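PDB 3U4J: NAD-dependent aldehyde dehydrogenase from Sinorhizobium meliloti, which probably oxidises aldehydes with NAD or NADP as electron acceptor, works as a tetramer, and carries a bound calcium ion. Local coordinates for residues A[117-120]-A[121-125]; A[292-295]-A[296-300]; A[322-325]-A[326-330]; A[413-416]-A[417-420]; A[439-442]-A[443-447]. One frame throughout, in Å; residues are numbered along the deposited sequence.

Contact 1 (A[117-120]-A[121-125]); sequences IAQA and RGEIG
E123 reaches back along one turn of helix to grip Q119, and its side chain can be followed atom by atom. CB rests beside two carbonyl oxygens, A120 O at 3.5 Å and Q119 O at 3.6 Å. CG stays over Q119 O, because chi1 of -73° sets it beside the backbone N and away from the carbonyl carbon. From there the chain runs out extended, and OE2 takes the amide N-H of Q119 on its syn side, NE2 to OE2 being 2.7 Å and the bond nearly straight at 168°. OE2 lies almost in the amide plane of Q119, while NE2 sits 29° out of the carboxylate plane. OE1, the other branch, pairs with K115, so a carboxylate suits this buried place: each oxygen has a donor. Such i to i+4 pairing joins the first two turns of helix 117-138, whose backbone bonds run from R121 N to I117 O and onward to I124 N and A120 O. Around the helix, R121, bent at chi3, folds back over I117: its NH2 lies 3.9 Å from I117 CG1, and I117 O sits over one guanidinium face. The guanidinium charge is spent outside, on E103 and E339. I117 and I124, branched and apolar, turn to the neighbouring helix 102-113, and I124 CG1 rests 3.3 Å from A120 O, the carbonyl that I124 N binds.

Contact 2 (A[292-295]-A[296-300]); sequences IAYG and VYHNA
Y294 and H298 both carry CG opposite the backbone N (chi1 -173° and 175°), which sends two rings one turn apart the same way along the helix surface. The tyrosine thereby offers an edge to the imidazole face: an offset edge-to-face pair, centroids 5.3 Å apart and planes at 76°, with Y294 CE1 3.6 Å from H298 ND1. The Y294 ring also stacks with W504 of the second subunit. Y297 takes the other side, its CD2 4.0 Å from A293 CB; a small residue such as A293 leaves room beside the ring, which packs on P386 and V388 while its OH bonds S328 OG. Cut back to alanine, Y297 would probably leave a gap beside A293, P386 and V388 and S328 OG without this partner. Here helix 285-297, the connection of a beta-alpha-beta unit, comes to its end: H298 is the first residue to leave helical angles, although H298 N still binds Y294 O at 3.0 Å. A water bridges G295 O (2.9 Å) and H298 O (2.8 Å) across the helix end, and G295 O also takes S306 OG. Within this mainly buried contact the polar atoms are thus satisfied, Y294 OH by D461, Y297 OH by S328 and the carbonyls by water.

Contact 3 (A[322-325]-A[326-330]); sequences ERLL and DISRK
E322 to L325 pass directly into D326 to R329 with helical bonding throughout, each amide binding the carbonyl four residues back, from D326 N to E322 O (3.2 Å) through to R329 N and L325 O (2.9 Å). One carbonyl is gripped twice. S328 OG also donates to L324 O, at 2.7 Å, arriving from above the carbonyl plane, 41° out of it, while S328 N comes closer to that plane. With chi1 at -51°, OG sits beside the backbone N and folds back onto the preceding turn, the usual way a serine satisfies its hydroxyl inside a helix. L324 CD1 lies 3.8 Å from S328 OG. On the outer flank, D326 OD1 holds two cations: R329 NH2 at 2.9 Å from the anti side and K330 NZ at 3.0 Å from the syn side. An acid three and four residues ahead of two bases is well placed for such a network, though all three residues also touch a crystal neighbour. In R329, chi1 of -69° lays CG 3.2 Å from L325 O, and the bend at chi3 turns the guanidinium back to D326, one face over the same carbonyl. The inner flank is mainly apolar: L324 packs on I292 and I327 on A293 of helix 285-297. I327 and K330 reach F505 of the second subunit, so helix 317-330 lies against helix 285-297 and also borders that subunit.

Contact 4 (A[413-416]-A[417-420]); sequences FKTA and DEAV
D417, second residue of helix 416-424, has CB 4.0 Å from T415 OG1, the hydroxyl that caps this end. Next comes E418, whose backbone N donates to T415 OG1 at 3.1 Å, so T415 is the N-cap; a threonine suits the place because its short hydroxyl can accept an amide proton that lacks a helical carbonyl. The E418 side chain runs out extended, crossing the T415 side chain at about a right angle, and its OE2 receives K414 N at 2.9 Å. That bond is straight (170°), but the donor comes from well above the carboxylate plane. Replacing E418 by an alanine would probably leave the K414 amide without its acceptor and the turn freer to move. K414 itself sends NZ to E314. A419 then sets CB squarely over the F413 ring, 3.6 Å from its centroid and only 8° off the normal, a CH-pi contact in which a small methyl can come this close over the ring centre. V420 N donates to A416 O at 2.9 Å. In the fold, F413 ends strand 407-413, which pairs with strand 307-313. Its ring packs on I278 of strand 275-279 and meets F280 edge-to-face, while V420 rests on T445 and R448 of helix 439-448.

Contact 5 (A[439-442]-A[443-447]); sequences LETA and LQTIR
T445 doubles its hold on T441, and this is the tight part of the contact: its hydroxyl OG1 and its amide N both donate to T441 O, at 2.6 Å and 3.0 Å. OG1 stands beside the backbone N (chi1 -56°) and so bends back to the carbonyl, 21° from its plane, whereas N arrives from farther above it. A threonine here satisfies its buried hydroxyl on the backbone and leaves CG2 for packing against V420. T441 OG1 runs alongside T445 OG1 but stays 4.1 Å from it. On a second flank L439 and L443 cross obliquely, their CD1 methyls 3.8 Å apart. A442, small, packs on I456 and on L439 of the fourth subunit. The looser flank belongs to the partly exposed E440 and the buried Q444, which meet through aliphatic carbons, CG to CG at 3.9 Å. The third subunit faces this flank: its L498 and G499 pack here, and R447 bonds N147 and D151 of that subunit. L439 and L443 also pack on the fourth subunit. Helix 439-448 links parallel strands 431-435 and 453-456 in a beta-alpha-beta unit: L443 and I446 lie on I456, T445 and I446 on V434, and T445 also touches F280.

Overall arrangement
All five contacts are local, mostly one helical turn each, but their surroundings differ. Contacts 2 and 5 are buried; contacts 1, 3 and 4 are partly buried, with some residues exposed. Contacts 2 and 3 bring neighbouring helices 285-297 and 317-330 together, their centres 12 Å apart, and both reach the second subunit. Contacts 4 and 5 make a similar pair, also 12 Å apart, meeting through V420 and T445. Contact 1 stands apart from these pairs and touches only contact 2, through Q119. Chemistry follows place: an amide-carboxylate bond and outward salt bridges at 1, a salt-bridge network at 3, a threonine N-cap, a carboxylate-to-backbone bond and a CH-pi contact at 4, an aromatic pair at 2, aliphatic packing at 5, hydroxyl-to-carbonyl bonds at 3 and 5.

Contact 1 (A[117-120]-A[121-125])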
loop_
_atom_site.group_PDB
_atom_site.type_symbol
_atom_site.label_atom_id
_atom_site.label_comp_id
_atom_site.label_asym_id
_atom_site.label_seq_id
_atom_site.Cartn_x
_atom_site.Cartn_y
_atom_site.Cartn_z
ATOM N N ILE A 117 1.608 -11.834 -38.823
ATOM C CA ILE A 117 0.294 -12.274 -38.327
ATOM C C ILE A 117 0.352 -13.101 -37.021
ATOM O O ILE A 117 -0.505 -12.964 -36.137
ATOM C CB ILE A 117 -0.549 -12.986 -39.409
ATOM C CG1 ILE A 117 -1.971 -13.235 -38.867
ATOM C CG2 ILE A 117 0.123 -14.291 -39.893
ATOM C CD1 ILE A 117 -2.880 -12.030 -38.975
ATOM N N ALA A 118 1.388 -13.915 -36.887
ATOM C CA ALA A 118 1.562 -14.688 -35.663
ATOM C C ALA A 118 1.865 -13.754 -34.493
ATOM O O ALA A 118 1.364 -13.972 -33.398
ATOM C CB ALA A 118 2.675 -15.760 -35.835
ATOM N N GLN A 119 2.684 -12.724 -34.718
ATOM C CA GLN A 119 2.933 -11.721 -33.682
ATOM C C GLN A 119 1.646 -10.933 -33.376
ATOM O O GLN A 119 1.302 -10.719 -32.207
ATOM C CB GLN A 119 4.044 -10.761 -34.087
ATOM C CG GLN A 119 4.270 -9.598 -33.119
ATOM C CD GLN A 119 5.156 -8.525 -33.720
ATOM O OE1 GLN A 119 5.928 -8.799 -34.645
ATOM N NE2 GLN A 119 5.061 -7.308 -33.203
ATOM N N ALA A 120 0.956 -10.490 -34.425
ATOM C CA ALA A 120 -0.294 -9.742 -34.240
ATOM C C ALA A 120 -1.268 -10.563 -33.407
ATOM O O ALA A 120 -1.848 -10.044 -32.481
ATOM C CB ALA A 120 -0.909 -9.352 -35.562
ATOM N N ARG A 121 -1.408 -11.846 -33.716
ATOM C CA ARG A 121 -2.352 -12.705 -33.002
ATOM C C ARG A 121 -1.999 -12.762 -31.512
ATOM O O ARG A 121 -2.887 -12.626 -30.668
ATOM C CB ARG A 121 -2.374 -14.110 -33.623
ATOM C CG ARG A 121 -3.326 -15.106 -32.975
ATOM C CD ARG A 121 -3.178 -16.525 -33.604
ATOM N NE ARG A 121 -3.556 -16.491 -35.020
ATOM C CZ ARG A 121 -2.718 -16.589 -36.046
ATOM N NH1 ARG A 121 -1.417 -16.787 -35.862
ATOM N NH2 ARG A 121 -3.199 -16.523 -37.273
ATOM N N GLY A 122 -0.710 -12.941 -31.203
ATOM C CA GLY A 122 -0.232 -12.929 -29.796
ATOM C C GLY A 122 -0.486 -11.592 -29.103
ATOM O O GLY A 122 -0.852 -11.550 -27.916
ATOM N N GLU A 123 -0.285 -10.495 -29.825
ATOM C CA GLU A 123 -0.621 -9.174 -29.270
ATOM C C GLU A 123 -2.096 -8.961 -28.905
ATOM O O GLU A 123 -2.397 -8.355 -27.872
ATOM C CB GLU A 123 -0.148 -8.063 -30.193
ATOM C CG GLU A 123 1.337 -7.899 -30.159
ATOM C CD GLU A 123 1.831 -6.805 -31.104
ATOM O OE1 GLU A 123 1.017 -5.942 -31.557
ATOM O OE2 GLU A 123 3.050 -6.816 -31.395
ATOM N N ILE A 124 -3.002 -9.413 -29.765
ATOM C CA ILE A 124 -4.435 -9.284 -29.482
ATOM C C ILE A 124 -4.761 -10.048 -28.201
ATOM O O ILE A 124 -5.473 -9.545 -27.352
ATOM C CB ILE A 124 -5.322 -9.832 -30.646
ATOM C CG1 ILE A 124 -4.953 -9.165 -31.979
ATOM C CG2 ILE A 124 -6.831 -9.652 -30.343
ATOM C CD1 ILE A 124 -4.966 -7.585 -31.979
ATOM N N GLY A 125 -4.232 -11.269 -28.071
ATOM C CA GLY A 125 -4.386 -12.054 -26.833
ATOM C C GLY A 125 -3.846 -11.341 -25.608
ATOM O O GLY A 125 -4.469 -11.330 -24.539
#

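Contact 2 (A[292-295]-A[296-300])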
loop_
_atom_site.group_PDB
_atom_site.type_symbol
_atom_site.label_atom_id
_atom_site.label_comp_id
_atom_site.label_asym_id
_atom_site.label_seq_id
_atom_site.Cartn_x
_atom_site.Cartn_y
_atom_site.Cartn_z
ATOM N N ILE A 292 19.307 -10.898 -27.957
ATOM C CA ILE A 292 19.807 -9.776 -28.746
ATOM C C ILE A 292 19.052 -9.654 -30.083
ATOM O O ILE A 292 18.594 -8.571 -30.448
ATOM C CB ILE A 292 21.366 -9.838 -28.977
ATOM C CG1 ILE A 292 22.146 -9.810 -27.651
ATOM C CG2 ILE A 292 21.803 -8.703 -29.870
ATOM C CD1 ILE A 292 21.839 -8.589 -26.744
ATOM N N ALA A 293 18.931 -10.775 -30.793
ATOM C CA ALA A 293 18.173 -10.838 -32.039
ATOM C C ALA A 293 16.726 -10.356 -31.793
ATOM O O ALA A 293 16.220 -9.487 -32.499
ATOM C CB ALA A 293 18.171 -12.269 -32.574
ATOM N N TYR A 294 16.056 -10.962 -30.809
ATOM C CA TYR A 294 14.690 -10.565 -30.450
ATOM C C TYR A 294 14.605 -9.066 -30.144
ATOM O O TYR A 294 13.713 -8.380 -30.619
ATOM C CB TYR A 294 14.246 -11.360 -29.217
ATOM C CG TYR A 294 12.782 -11.181 -28.819
ATOM C CD1 TYR A 294 11.798 -10.813 -29.759
ATOM C CD2 TYR A 294 12.375 -11.414 -27.505
ATOM C CE1 TYR A 294 10.444 -10.647 -29.377
ATOM C CE2 TYR A 294 11.018 -11.274 -27.119
ATOM C CZ TYR A 294 10.074 -10.894 -28.053
ATOM O OH TYR A 294 8.754 -10.785 -27.662
ATOM N N GLY A 295 15.557 -8.554 -29.372
ATOM C CA GLY A 295 15.517 -7.167 -28.909
ATOM C C GLY A 295 15.547 -6.158 -30.031
ATOM O O GLY A 295 14.899 -5.110 -29.939
ATOM N N VAL A 296 16.309 -6.459 -31.085
ATOM C CA VAL A 296 16.480 -5.494 -32.183
ATOM C C VAL A 296 15.518 -5.745 -33.352
ATOM O O VAL A 296 15.094 -4.797 -34.027
ATOM C CB VAL A 296 17.976 -5.371 -32.657
ATOM C CG1 VAL A 296 18.484 -6.663 -33.268
ATOM C CG2 VAL A 296 18.143 -4.191 -33.640
ATOM N N TYR A 297 15.148 -7.007 -33.560
ATOM C CA TYR A 297 14.268 -7.366 -34.677
ATOM C C TYR A 297 12.766 -7.364 -34.377
ATOM O O TYR A 297 11.943 -7.347 -35.300
ATOM C CB TYR A 297 14.670 -8.725 -35.238
ATOM C CG TYR A 297 16.115 -8.770 -35.692
ATOM C CD1 TYR A 297 16.695 -7.661 -36.312
ATOM C CD2 TYR A 297 16.905 -9.921 -35.504
ATOM C CE1 TYR A 297 18.029 -7.679 -36.715
ATOM C CE2 TYR A 297 18.247 -9.954 -35.941
ATOM C CZ TYR A 297 18.780 -8.821 -36.543
ATOM O OH TYR A 297 20.077 -8.804 -36.984
ATOM N N HIS A 298 12.409 -7.421 -33.103
ATOM C CA HIS A 298 11.014 -7.390 -32.711
ATOM C C HIS A 298 10.344 -6.184 -33.355
ATOM O O HIS A 298 10.849 -5.059 -33.267
ATOM C CB HIS A 298 10.897 -7.293 -31.191
ATOM C CG HIS A 298 9.484 -7.144 -30.710
ATOM N ND1 HIS A 298 8.508 -8.071 -30.988
ATOM C CD2 HIS A 298 8.883 -6.162 -29.992
ATOM C CE1 HIS A 298 7.367 -7.685 -30.441
ATOM N NE2 HIS A 298 7.567 -6.523 -29.842
ATOM N N ASN A 299 9.211 -6.430 -34.003
ATOM C CA ASN A 299 8.488 -5.389 -34.710
ATOM C C ASN A 299 9.337 -4.677 -35.755
ATOM O O ASN A 299 9.120 -3.503 -36.054
ATOM C CB ASN A 299 7.907 -4.378 -33.721
ATOM C CG ASN A 299 6.566 -3.855 -34.163
ATOM O OD1 ASN A 299 6.314 -2.641 -34.151
ATOM N ND2 ASN A 299 5.690 -4.760 -34.531
ATOM N N ALA A 300 10.326 -5.387 -36.288
ATOM C CA ALA A 300 11.249 -4.832 -37.275
ATOM C C ALA A 300 12.031 -3.640 -36.686
ATOM O O ALA A 300 12.428 -2.717 -37.404
ATOM C CB ALA A 300 10.499 -4.471 -38.603
HETATM O O HOH W 1 12.607 -4.082 -31.360
#

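Contact 3 (A[322-325]-A[326-330])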
loop_
_atom_site.group_PDB
_atom_site.type_symbol
_atom_site.label_atom_id
_atom_site.label_comp_id
_atom_site.label_asym_id
_atom_site.label_seq_id
_atom_site.Cartn_x
_atom_site.Cartn_y
_atom_site.Cartn_z
ATOM N N GLU A 322 29.005 -14.400 -33.446
ATOM C CA GLU A 322 28.852 -15.621 -34.266
ATOM C C GLU A 322 27.443 -16.238 -34.120
ATOM O O GLU A 322 26.823 -16.667 -35.096
ATOM C CB GLU A 322 29.942 -16.621 -33.840
ATOM C CG GLU A 322 30.256 -17.752 -34.783
ATOM C CD GLU A 322 31.450 -18.586 -34.262
ATOM O OE1 GLU A 322 32.567 -18.019 -34.105
ATOM O OE2 GLU A 322 31.268 -19.803 -33.998
ATOM N N ARG A 323 26.938 -16.287 -32.891
ATOM C CA ARG A 323 25.595 -16.832 -32.629
ATOM C C ARG A 323 24.494 -15.882 -33.133
ATOM O O ARG A 323 23.513 -16.321 -33.747
ATOM C CB ARG A 323 25.438 -17.147 -31.137
ATOM C CG ARG A 323 26.028 -18.517 -30.790
ATOM C CD ARG A 323 26.418 -18.713 -29.326
ATOM N NE ARG A 323 27.560 -19.634 -29.316
ATOM C CZ ARG A 323 28.067 -20.249 -28.253
ATOM N NH1 ARG A 323 27.543 -20.078 -27.049
ATOM N NH2 ARG A 323 29.111 -21.057 -28.406
ATOM N N LEU A 324 24.686 -14.588 -32.887
ATOM C CA LEU A 324 23.736 -13.559 -33.327
ATOM C C LEU A 324 23.603 -13.525 -34.852
ATOM O O LEU A 324 22.504 -13.469 -35.382
ATOM C CB LEU A 324 24.164 -12.196 -32.823
ATOM C CG LEU A 324 23.338 -11.032 -33.390
ATOM C CD1 LEU A 324 21.856 -11.122 -32.943
ATOM C CD2 LEU A 324 23.954 -9.735 -32.985
ATOM N N LEU A 325 24.730 -13.589 -35.555
ATOM C CA LEU A 325 24.697 -13.562 -37.015
ATOM C C LEU A 325 24.091 -14.819 -37.613
ATOM O O LEU A 325 23.391 -14.757 -38.629
ATOM C CB LEU A 325 26.085 -13.281 -37.592
ATOM C CG LEU A 325 26.659 -11.909 -37.256
ATOM C CD1 LEU A 325 28.115 -11.885 -37.740
ATOM C CD2 LEU A 325 25.870 -10.761 -37.886
ATOM N N ASP A 326 24.319 -15.955 -36.972
ATOM C CA ASP A 326 23.685 -17.187 -37.425
ATOM C C ASP A 326 22.156 -17.090 -37.352
ATOM O O ASP A 326 21.450 -17.491 -38.291
ATOM C CB ASP A 326 24.192 -18.397 -36.633
ATOM C CG ASP A 326 23.854 -19.715 -37.315
ATOM O OD1 ASP A 326 24.174 -19.858 -38.523
ATOM O OD2 ASP A 326 23.269 -20.609 -36.657
ATOM N N ILE A 327 21.638 -16.554 -36.245
ATOM C CA ILE A 327 20.187 -16.351 -36.129
ATOM C C ILE A 327 19.734 -15.355 -37.202
ATOM O O ILE A 327 18.739 -15.582 -37.892
ATOM C CB ILE A 327 19.761 -15.896 -34.693
ATOM C CG1 ILE A 327 19.961 -17.052 -33.693
ATOM C CG2 ILE A 327 18.311 -15.470 -34.672
ATOM C CD1 ILE A 327 20.069 -16.629 -32.194
ATOM N N SER A 328 20.508 -14.297 -37.383
ATOM C CA SER A 328 20.087 -13.214 -38.238
ATOM C C SER A 328 20.009 -13.637 -39.715
ATOM O O SER A 328 19.167 -13.129 -40.462
ATOM C CB SER A 328 20.960 -11.963 -38.020
ATOM O OG SER A 328 21.037 -11.648 -36.633
ATOM N N ARG A 329 20.856 -14.593 -40.108
ATOM C CA ARG A 329 20.854 -15.126 -41.491
ATOM C C ARG A 329 19.640 -16.013 -41.762
ATOM O O ARG A 329 19.252 -16.187 -42.922
ATOM C CB ARG A 329 22.064 -16.041 -41.723
ATOM C CG ARG A 329 23.372 -15.391 -41.746
ATOM C CD ARG A 329 24.389 -16.401 -42.272
ATOM N NE ARG A 329 24.809 -17.376 -41.275
ATOM C CZ ARG A 329 25.911 -17.238 -40.547
ATOM N NH1 ARG A 329 26.697 -16.171 -40.703
ATOM N NH2 ARG A 329 26.236 -18.161 -39.669
ATOM N N LYS A 330 19.106 -16.638 -40.715
ATOM C CA LYS A 330 18.051 -17.636 -40.870
ATOM C C LYS A 330 16.658 -17.073 -40.607
ATOM O O LYS A 330 15.689 -17.533 -41.200
ATOM C CB LYS A 330 18.259 -18.820 -39.919
ATOM C CG LYS A 330 19.514 -19.661 -40.168
ATOM C CD LYS A 330 19.704 -20.607 -38.970
ATOM C CE LYS A 330 20.463 -21.860 -39.324
ATOM N NZ LYS A 330 21.932 -21.671 -39.296
#

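Contact 4 (A[413-416]-A[417-420])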
loop_
_atom_site.group_PDB
_atom_site.type_symbol
_atom_site.label_atom_id
_atom_site.label_comp_id
_atom_site.label_asym_id
_atom_site.label_seq_id
_atom_site.Cartn_x
_atom_site.Cartn_y
_atom_site.Cartn_z
ATOM N N PHE A 413 32.888 -3.428 -24.031
ATOM C CA PHE A 413 33.344 -2.820 -22.795
ATOM C C PHE A 413 34.175 -3.854 -22.053
ATOM O O PHE A 413 34.096 -5.045 -22.335
ATOM C CB PHE A 413 32.155 -2.367 -21.924
ATOM C CG PHE A 413 31.338 -3.513 -21.372
ATOM C CD1 PHE A 413 31.662 -4.087 -20.154
ATOM C CD2 PHE A 413 30.243 -4.017 -22.076
ATOM C CE1 PHE A 413 30.923 -5.148 -19.635
ATOM C CE2 PHE A 413 29.498 -5.075 -21.572
ATOM C CZ PHE A 413 29.839 -5.655 -20.350
ATOM N N LYS A 414 34.968 -3.395 -21.098
ATOM C CA LYS A 414 35.764 -4.307 -20.270
ATOM C C LYS A 414 35.166 -4.535 -18.885
ATOM O O LYS A 414 35.178 -5.668 -18.404
ATOM C CB LYS A 414 37.209 -3.810 -20.188
ATOM C CG LYS A 414 38.239 -4.860 -19.717
ATOM C CD LYS A 414 39.526 -4.827 -20.605
ATOM C CE LYS A 414 39.896 -3.380 -21.019
ATOM N NZ LYS A 414 40.243 -3.252 -22.484
ATOM N N THR A 415 34.642 -3.484 -18.240
ATOM C CA THR A 415 34.188 -3.624 -16.830
ATOM C C THR A 415 32.718 -3.265 -16.632
ATOM O O THR A 415 32.154 -2.509 -17.403
ATOM C CB THR A 415 35.005 -2.718 -15.874
ATOM O OG1 THR A 415 34.680 -1.351 -16.157
ATOM C CG2 THR A 415 36.518 -2.942 -16.047
ATOM N N ALA A 416 32.106 -3.773 -15.571
ATOM C CA ALA A 416 30.728 -3.365 -15.276
ATOM C C ALA A 416 30.614 -1.833 -15.157
ATOM O O ALA A 416 29.675 -1.242 -15.709
ATOM C CB ALA A 416 30.183 -4.074 -14.058
ATOM N N ASP A 417 31.558 -1.186 -14.462
ATOM C CA ASP A 417 31.526 0.272 -14.331
ATOM C C ASP A 417 31.483 0.953 -15.713
ATOM O O ASP A 417 30.706 1.898 -15.908
ATOM C CB ASP A 417 32.688 0.836 -13.489
ATOM C CG ASP A 417 32.553 0.559 -11.994
ATOM O OD1 ASP A 417 33.522 0.861 -11.270
ATOM O OD2 ASP A 417 31.526 0.038 -11.518
ATOM N N GLU A 418 32.282 0.466 -16.670
ATOM C CA GLU A 418 32.257 1.016 -18.029
ATOM C C GLU A 418 30.893 0.792 -18.698
ATOM O O GLU A 418 30.383 1.668 -19.391
ATOM C CB GLU A 418 33.315 0.366 -18.931
ATOM C CG GLU A 418 34.708 0.902 -18.748
ATOM C CD GLU A 418 35.763 0.065 -19.487
ATOM O OE1 GLU A 418 36.938 0.119 -19.032
ATOM O OE2 GLU A 418 35.430 -0.622 -20.504
ATOM N N ALA A 419 30.356 -0.407 -18.526
ATOM C CA ALA A 419 29.091 -0.787 -19.145
ATOM C C ALA A 419 27.990 0.127 -18.651
ATOM O O ALA A 419 27.125 0.532 -19.422
ATOM C CB ALA A 419 28.748 -2.232 -18.833
ATOM N N VAL A 420 28.019 0.441 -17.355
ATOM C CA VAL A 420 27.032 1.372 -16.785
ATOM C C VAL A 420 27.167 2.768 -17.397
ATOM O O VAL A 420 26.162 3.374 -17.835
ATOM C CB VAL A 420 27.066 1.422 -15.243
ATOM C CG1 VAL A 420 26.175 2.595 -14.721
ATOM C CG2 VAL A 420 26.581 0.098 -14.675
#

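Contact 5 (A[439-442]-A[443-447])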
loop_
_atom_site.group_PDB
_atom_site.type_symbol
_atom_site.label_atom_id
_atom_site.label_comp_id
_atom_site.label_asym_id
_atom_site.label_seq_id
_atom_site.Cartn_x
_atom_site.Cartn_y
_atom_site.Cartn_z
ATOM N N LEU A 439 24.998 -12.835 -9.408
ATOM C CA LEU A 439 24.056 -12.064 -8.587
ATOM C C LEU A 439 24.403 -10.570 -8.480
ATOM O O LEU A 439 23.565 -9.706 -8.721
ATOM C CB LEU A 439 23.956 -12.649 -7.179
ATOM C CG LEU A 439 23.021 -11.938 -6.183
ATOM C CD1 LEU A 439 21.582 -12.301 -6.430
ATOM C CD2 LEU A 439 23.411 -12.372 -4.767
ATOM N N GLU A 440 25.633 -10.273 -8.087
ATOM C CA GLU A 440 26.057 -8.901 -7.861
ATOM C C GLU A 440 26.034 -8.103 -9.149
ATOM O O GLU A 440 25.494 -6.997 -9.188
ATOM C CB GLU A 440 27.484 -8.845 -7.276
ATOM C CG GLU A 440 27.900 -7.413 -6.873
ATOM C CD GLU A 440 29.329 -7.316 -6.333
ATOM O OE1 GLU A 440 30.063 -8.332 -6.347
ATOM O OE2 GLU A 440 29.715 -6.216 -5.894
ATOM N N THR A 441 26.632 -8.631 -10.207
ATOM C CA THR A 441 26.719 -7.793 -11.402
ATOM C C THR A 441 25.370 -7.599 -12.093
ATOM O O THR A 441 25.110 -6.508 -12.547
ATOM C CB THR A 441 27.892 -8.154 -12.411
ATOM O OG1 THR A 441 27.423 -8.292 -13.763
ATOM C CG2 THR A 441 28.742 -9.291 -11.971
ATOM N N ALA A 442 24.505 -8.620 -12.113
ATOM C CA ALA A 442 23.149 -8.441 -12.654
ATOM C C ALA A 442 22.344 -7.378 -11.906
ATOM O O ALA A 442 21.849 -6.419 -12.523
ATOM C CB ALA A 442 22.376 -9.764 -12.699
ATOM N N LEU A 443 22.227 -7.534 -10.583
ATOM C CA LEU A 443 21.435 -6.590 -9.780
ATOM C C LEU A 443 22.071 -5.207 -9.601
ATOM O O LEU A 443 21.351 -4.191 -9.662
ATOM C CB LEU A 443 21.018 -7.205 -8.424
ATOM C CG LEU A 443 19.961 -8.316 -8.594
ATOM C CD1 LEU A 443 19.759 -9.067 -7.295
ATOM C CD2 LEU A 443 18.612 -7.738 -9.085
ATOM N N GLN A 444 23.392 -5.139 -9.368
ATOM C CA GLN A 444 24.033 -3.821 -9.248
ATOM C C GLN A 444 24.038 -3.062 -10.572
ATOM O O GLN A 444 23.853 -1.847 -10.586
ATOM C CB GLN A 444 25.436 -3.877 -8.643
ATOM C CG GLN A 444 25.473 -4.361 -7.195
ATOM C CD GLN A 444 25.032 -3.325 -6.141
ATOM O OE1 GLN A 444 25.665 -3.222 -5.077
ATOM N NE2 GLN A 444 23.939 -2.584 -6.410
ATOM N N THR A 445 24.191 -3.771 -11.686
ATOM C CA THR A 445 24.156 -3.097 -12.978
ATOM C C THR A 445 22.748 -2.549 -13.234
ATOM O O THR A 445 22.611 -1.406 -13.614
ATOM C CB THR A 445 24.682 -3.989 -14.132
ATOM O OG1 THR A 445 26.017 -4.440 -13.813
ATOM C CG2 THR A 445 24.766 -3.207 -15.418
ATOM N N ILE A 446 21.714 -3.356 -12.989
ATOM C CA ILE A 446 20.345 -2.914 -13.231
ATOM C C ILE A 446 19.905 -1.754 -12.301
ATOM O O ILE A 446 19.202 -0.839 -12.734
ATOM C CB ILE A 446 19.369 -4.137 -13.317
ATOM C CG1 ILE A 446 18.357 -3.954 -14.456
ATOM C CG2 ILE A 446 18.647 -4.402 -12.017
ATOM C CD1 ILE A 446 18.988 -3.886 -15.841
ATOM N N ARG A 447 20.366 -1.759 -11.048
ATOM C CA ARG A 447 20.127 -0.652 -10.121
ATOM C C ARG A 447 20.813 0.645 -10.530
ATOM O O ARG A 447 20.347 1.734 -10.155
ATOM C CB ARG A 447 20.576 -0.998 -8.706
ATOM C CG ARG A 447 19.708 -2.043 -8.055
ATOM C CD ARG A 447 20.327 -2.524 -6.748
ATOM N NE ARG A 447 19.872 -1.745 -5.593
ATOM C CZ ARG A 447 20.564 -1.610 -4.458
ATOM N NH1 ARG A 447 21.767 -2.149 -4.323
ATOM N NH2 ARG A 447 20.065 -0.901 -3.456
#